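Local coordinates for protein WlaRA, TDP-fucose-3,4-ketoisomerase (Campylobacter jejuni subsp. jejuni 81116, PDB 5TPV) that is a WxcM-like protein of the cupin clan whose beta-rich subunits pair in a two-chain assembly and bind thymidine-5'-diphosphate, at residues Phe56-Leu68 and Thr74-Gly86. Sequence-based numbering, arbitrary orientation. Where two conformers were deposited one is given.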
loop_
_atom_site.group_PDB
_atom_site.type_symbol
_atom_site.label_atom_id
_atom_site.label_comp_id
_atom_site.label_asym_id
_atom_site.label_seq_id
_atom_site.Cartn_x
_atom_site.Cartn_y
_atom_site.Cartn_z
ATOM N N PHE B 56 -10.041 -4.858 -6.439
ATOM C CA PHE B 56 -8.792 -5.208 -5.759
ATOM C C PHE B 56 -7.661 -5.224 -6.766
ATOM O O PHE B 56 -7.885 -5.595 -7.910
ATOM C CB PHE B 56 -8.840 -6.570 -5.091
ATOM C CG PHE B 56 -9.819 -6.618 -3.984
ATOM C CD1 PHE B 56 -9.524 -6.032 -2.775
ATOM C CD2 PHE B 56 -11.060 -7.227 -4.154
ATOM C CE1 PHE B 56 -10.443 -5.979 -1.740
ATOM C CE2 PHE B 56 -11.994 -7.203 -3.111
ATOM C CZ PHE B 56 -11.699 -6.567 -1.930
ATOM N N ILE B 57 -6.477 -4.777 -6.336
ATOM C CA ILE B 57 -5.208 -5.293 -6.892
ATOM C C ILE B 57 -4.341 -5.996 -5.832
ATOM O O ILE B 57 -4.099 -5.468 -4.769
ATOM C CB ILE B 57 -4.421 -4.125 -7.488
ATOM C CG1 ILE B 57 -5.152 -3.568 -8.683
ATOM C CG2 ILE B 57 -3.063 -4.551 -8.040
ATOM C CD1 ILE B 57 -4.592 -2.251 -9.141
ATOM N N PHE B 58 -3.866 -7.181 -6.156
ATOM C CA PHE B 58 -3.098 -8.042 -5.272
ATOM C C PHE B 58 -1.652 -8.028 -5.809
ATOM O O PHE B 58 -1.420 -8.242 -7.000
ATOM C CB PHE B 58 -3.601 -9.513 -5.332
ATOM C CG PHE B 58 -5.025 -9.697 -4.893
ATOM C CD1 PHE B 58 -5.335 -9.805 -3.562
ATOM C CD2 PHE B 58 -6.065 -9.728 -5.819
ATOM C CE1 PHE B 58 -6.657 -9.916 -3.141
ATOM C CE2 PHE B 58 -7.379 -9.848 -5.413
ATOM C CZ PHE B 58 -7.678 -9.951 -4.070
ATOM N N ILE B 59 -0.697 -7.836 -4.919
ATOM C CA ILE B 59 0.716 -7.763 -5.273
ATOM C C ILE B 59 1.499 -8.534 -4.226
ATOM O O ILE B 59 1.312 -8.306 -3.009
ATOM C CB ILE B 59 1.146 -6.281 -5.248
ATOM C CG1 ILE B 59 0.250 -5.422 -6.109
ATOM C CG2 ILE B 59 2.596 -6.075 -5.659
ATOM C CD1 ILE B 59 0.415 -3.945 -5.855
ATOM N N ALA B 60 2.347 -9.466 -4.688
ATOM C CA ALA B 60 3.327 -10.074 -3.836
ATOM C C ALA B 60 4.554 -9.178 -3.775
ATOM O O ALA B 60 5.389 -9.236 -4.664
ATOM C CB ALA B 60 3.681 -11.454 -4.357
ATOM N N LEU B 61 4.634 -8.326 -2.768
ATOM C CA LEU B 61 5.788 -7.463 -2.572
ATOM C C LEU B 61 7.002 -8.223 -2.195
ATOM O O LEU B 61 8.088 -7.811 -2.475
ATOM C CB LEU B 61 5.604 -6.530 -1.401
ATOM C CG LEU B 61 4.583 -5.431 -1.530
ATOM C CD1 LEU B 61 4.758 -4.441 -0.406
ATOM C CD2 LEU B 61 4.729 -4.732 -2.860
ATOM N N ASN B 62 6.824 -9.317 -1.481
ATOM C CA ASN B 62 7.929 -10.206 -1.298
ATOM C C ASN B 62 7.455 -11.651 -1.357
ATOM O O ASN B 62 6.296 -11.944 -1.123
ATOM C CB ASN B 62 8.646 -9.839 0.008
ATOM C CG ASN B 62 10.111 -10.266 0.000
ATOM O OD1 ASN B 62 10.844 -10.080 -0.975
ATOM N ND2 ASN B 62 10.511 -10.923 1.069
ATOM N N GLY B 63 8.335 -12.557 -1.718
ATOM C CA GLY B 63 7.951 -13.949 -1.900
ATOM C C GLY B 63 6.913 -14.197 -2.978
ATOM O O GLY B 63 6.798 -13.506 -3.988
ATOM N N SER B 64 6.095 -15.197 -2.726
ATOM C CA SER B 64 5.140 -15.640 -3.722
ATOM C C SER B 64 3.952 -16.297 -3.044
ATOM O O SER B 64 4.030 -16.798 -1.928
ATOM C CB SER B 64 5.774 -16.656 -4.694
ATOM O OG SER B 64 6.273 -17.761 -3.965
ATOM N N CYS B 65 2.840 -16.280 -3.746
ATOM C CA CYS B 65 1.690 -17.042 -3.308
ATOM C C CYS B 65 0.872 -17.339 -4.579
ATOM O O CYS B 65 1.254 -16.891 -5.677
ATOM C CB CYS B 65 0.896 -16.216 -2.286
ATOM S SG CYS B 65 0.189 -14.693 -2.989
ATOM N N GLU B 66 -0.218 -18.099 -4.410
ATOM C CA GLU B 66 -1.100 -18.513 -5.491
ATOM C C GLU B 66 -2.481 -18.011 -5.130
ATOM O O GLU B 66 -2.922 -18.059 -3.984
ATOM C CB GLU B 66 -1.123 -20.047 -5.615
ATOM C CG GLU B 66 -1.493 -20.562 -6.987
ATOM C CD GLU B 66 -1.414 -22.083 -7.099
ATOM O OE1 GLU B 66 -2.393 -22.689 -7.603
ATOM O OE2 GLU B 66 -0.404 -22.661 -6.649
ATOM N N ILE B 67 -3.179 -17.523 -6.128
ATOM C CA ILE B 67 -4.576 -17.176 -5.951
ATOM C C ILE B 67 -5.513 -17.909 -6.904
ATOM O O ILE B 67 -5.245 -18.012 -8.118
ATOM C CB ILE B 67 -4.771 -15.675 -6.068
ATOM C CG1 ILE B 67 -6.235 -15.306 -5.955
ATOM C CG2 ILE B 67 -4.243 -15.152 -7.378
ATOM C CD1 ILE B 67 -6.435 -13.881 -5.555
ATOM N N LEU B 68 -6.643 -18.371 -6.377
ATOM C CA LEU B 68 -7.710 -18.940 -7.225
ATOM C C LEU B 68 -8.822 -17.932 -7.199
ATOM O O LEU B 68 -9.167 -17.447 -6.116
ATOM C CB LEU B 68 -8.167 -20.304 -6.734
ATOM C CG LEU B 68 -9.501 -20.913 -7.175
ATOM C CD1 LEU B 68 -9.597 -22.310 -6.548
ATOM C CD2 LEU B 68 -10.692 -20.090 -6.661
ATOM N N THR B 74 -16.606 -20.479 -13.724
ATOM C CA THR B 74 -15.248 -20.911 -14.044
ATOM C C THR B 74 -14.301 -20.421 -12.969
ATOM O O THR B 74 -14.599 -19.505 -12.211
ATOM C CB THR B 74 -14.763 -20.230 -15.332
ATOM O OG1 THR B 74 -14.839 -18.817 -15.151
ATOM C CG2 THR B 74 -15.645 -20.629 -16.522
ATOM N N LYS B 75 -13.155 -21.045 -12.922
ATOM C CA LYS B 75 -12.141 -20.655 -12.001
ATOM C C LYS B 75 -10.770 -20.619 -12.675
ATOM O O LYS B 75 -10.534 -21.253 -13.705
ATOM C CB LYS B 75 -12.165 -21.623 -10.816
ATOM C CG LYS B 75 -11.655 -23.009 -11.146
ATOM C CD LYS B 75 -11.808 -23.944 -9.943
ATOM C CE LYS B 75 -10.825 -25.115 -10.020
ATOM N NZ LYS B 75 -11.425 -26.422 -9.636
ATOM N N GLN B 76 -9.864 -19.893 -12.047
ATOM C CA GLN B 76 -8.580 -19.592 -12.641
ATOM C C GLN B 76 -7.575 -19.474 -11.480
ATOM O O GLN B 76 -7.902 -18.866 -10.463
ATOM C CB GLN B 76 -8.735 -18.286 -13.463
ATOM C CG GLN B 76 -7.455 -17.790 -14.131
ATOM C CD GLN B 76 -6.862 -18.812 -15.090
ATOM O OE1 GLN B 76 -6.189 -19.717 -14.666
ATOM N NE2 GLN B 76 -7.132 -18.681 -16.367
ATOM N N LYS B 77 -6.406 -20.093 -11.641
ATOM C CA LYS B 77 -5.297 -19.995 -10.685
ATOM C C LYS B 77 -4.133 -19.180 -11.267
ATOM O O LYS B 77 -3.764 -19.339 -12.427
ATOM C CB LYS B 77 -4.778 -21.362 -10.261
ATOM C CG LYS B 77 -5.852 -22.203 -9.590
ATOM C CD LYS B 77 -5.366 -23.615 -9.275
ATOM C CE LYS B 77 -6.459 -24.387 -8.564
ATOM N NZ LYS B 77 -6.038 -25.777 -8.242
ATOM N N ILE B 78 -3.587 -18.297 -10.435
ATOM C CA ILE B 78 -2.530 -17.367 -10.803
ATOM C C ILE B 78 -1.474 -17.345 -9.705
ATOM O O ILE B 78 -1.814 -17.326 -8.510
ATOM C CB ILE B 78 -3.122 -15.956 -10.956
ATOM C CG1 ILE B 78 -4.033 -15.939 -12.194
ATOM C CG2 ILE B 78 -2.049 -14.875 -11.075
ATOM C CD1 ILE B 78 -5.277 -15.115 -12.010
ATOM N N ILE B 79 -0.211 -17.328 -10.133
ATOM C CA ILE B 79 0.877 -17.147 -9.200
ATOM C C ILE B 79 1.296 -15.679 -9.120
ATOM O O ILE B 79 1.461 -15.042 -10.131
ATOM C CB ILE B 79 2.021 -18.156 -9.447
ATOM C CG1 ILE B 79 1.535 -19.546 -9.003
ATOM C CG2 ILE B 79 3.261 -17.795 -8.633
ATOM C CD1 ILE B 79 2.376 -20.708 -9.490
ATOM N N LEU B 80 1.396 -15.141 -7.901
ATOM C CA LEU B 80 1.947 -13.817 -7.659
ATOM C C LEU B 80 3.324 -14.012 -7.049
ATOM O O LEU B 80 3.457 -14.655 -6.022
ATOM C CB LEU B 80 1.043 -13.029 -6.713
ATOM C CG LEU B 80 -0.339 -12.680 -7.329
ATOM C CD1 LEU B 80 -1.231 -11.982 -6.331
ATOM C CD2 LEU B 80 -0.195 -11.794 -8.556
ATOM N N ASN B 81 4.348 -13.485 -7.711
ATOM C CA ASN B 81 5.722 -13.628 -7.255
ATOM C C ASN B 81 6.718 -12.527 -7.581
ATOM O O ASN B 81 7.911 -12.734 -7.387
ATOM C CB ASN B 81 6.331 -14.970 -7.712
ATOM C CG ASN B 81 6.421 -15.130 -9.224
ATOM O OD1 ASN B 81 6.633 -16.245 -9.689
ATOM N ND2 ASN B 81 6.216 -14.088 -9.987
ATOM N N ASN B 82 6.288 -11.394 -8.084
ATOM C CA ASN B 82 7.203 -10.266 -8.064
ATOM C C ASN B 82 6.541 -8.913 -8.023
ATOM O O ASN B 82 5.350 -8.796 -8.273
ATOM C CB ASN B 82 8.179 -10.319 -9.229
ATOM C CG ASN B 82 7.559 -9.810 -10.494
ATOM O OD1 ASN B 82 6.642 -10.414 -10.977
ATOM N ND2 ASN B 82 8.077 -8.734 -11.044
ATOM N N LYS B 83 7.359 -7.912 -7.722
ATOM C CA LYS B 83 6.903 -6.552 -7.403
ATOM C C LYS B 83 6.469 -5.740 -8.591
ATOM O O LYS B 83 5.958 -4.647 -8.407
ATOM C CB LYS B 83 8.025 -5.763 -6.732
ATOM C CG LYS B 83 8.144 -6.064 -5.266
ATOM C CD LYS B 83 9.219 -5.196 -4.631
ATOM C CE LYS B 83 10.555 -5.909 -4.505
ATOM N NZ LYS B 83 10.380 -7.205 -3.806
ATOM N N THR B 84 6.691 -6.229 -9.805
ATOM C CA THR B 84 6.327 -5.445 -11.000
ATOM C C THR B 84 5.013 -5.831 -11.641
ATOM O O THR B 84 4.646 -5.348 -12.706
ATOM C CB THR B 84 7.375 -5.613 -12.077
ATOM O OG1 THR B 84 7.349 -6.986 -12.457
ATOM C CG2 THR B 84 8.757 -5.257 -11.527
ATOM N N LYS B 85 4.316 -6.734 -10.985
ATOM C CA LYS B 85 3.091 -7.314 -11.498
ATOM C C LYS B 85 2.076 -7.419 -10.336
ATOM O O LYS B 85 2.417 -7.598 -9.142
ATOM C CB LYS B 85 3.438 -8.644 -12.154
ATOM C CG LYS B 85 2.954 -9.917 -11.484
ATOM C CD LYS B 85 3.571 -11.136 -12.181
ATOM C CE LYS B 85 3.193 -12.454 -11.525
ATOM N NZ LYS B 85 1.991 -13.000 -12.215
ATOM N N GLY B 86 0.829 -7.209 -10.691
ATOM C CA GLY B 86 -0.264 -7.501 -9.799
ATOM C C GLY B 86 -1.463 -8.011 -10.559
ATOM O O GLY B 86 -1.584 -7.879 -11.785
HETATM O O HOH W 1 2.842 -9.551 -7.570
HETATM O O HOH W 2 9.475 -14.175 -5.567
#
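Leu61 O receives the ammonium of Lys83 NZ at 2.7 Å, nearly in line with the carbonyl. Lysine suits this place because its long chain, bent at its last two torsions, curls over the Leu61 carbonyl; the same side chain makes a cation-pi contact with Tyr38 of the second subunit. Beyond the corner at Leu61, Gly63 takes a positive phi that glycine tolerates easily, and strand 65-68 pairs antiparallel with 75-80. Ile67 N donates to Ile78 O at 2.8 Å, almost straight (172°), Ile78 N returns a bond to Ile67 O, and Cys65 and Leu80 form another such hydrogen-bonded pair. Leu80, Ile67 and Ile78 face the interior. With CG anti to its carbonyl carbon (chi1 -67°), Leu80 sends CD1 to within 3.6 Å of Phe58 CB, while its CB meets Ala60 CB at 3.9 Å, so the small alanine lets the end of strand 56-60 lie against strand 75-80. Ile67 lays CD1 over one face of the Phe58 ring, offset toward the rim. On the outer face the aliphatic part of Lys77 runs past Glu66, OE1 lying 3.5 Å from Lys77 CD, but the carboxylate is held by Tyr98 and Asn99. Beside the type I turn from Asn82 to Lys85, a water accepts from Ala60 N and donates to Asn82 O and Lys85 O. An antiparallel hairpin of one sheet packed on a strand of the other is the arrangement of the cupin beta-sandwich.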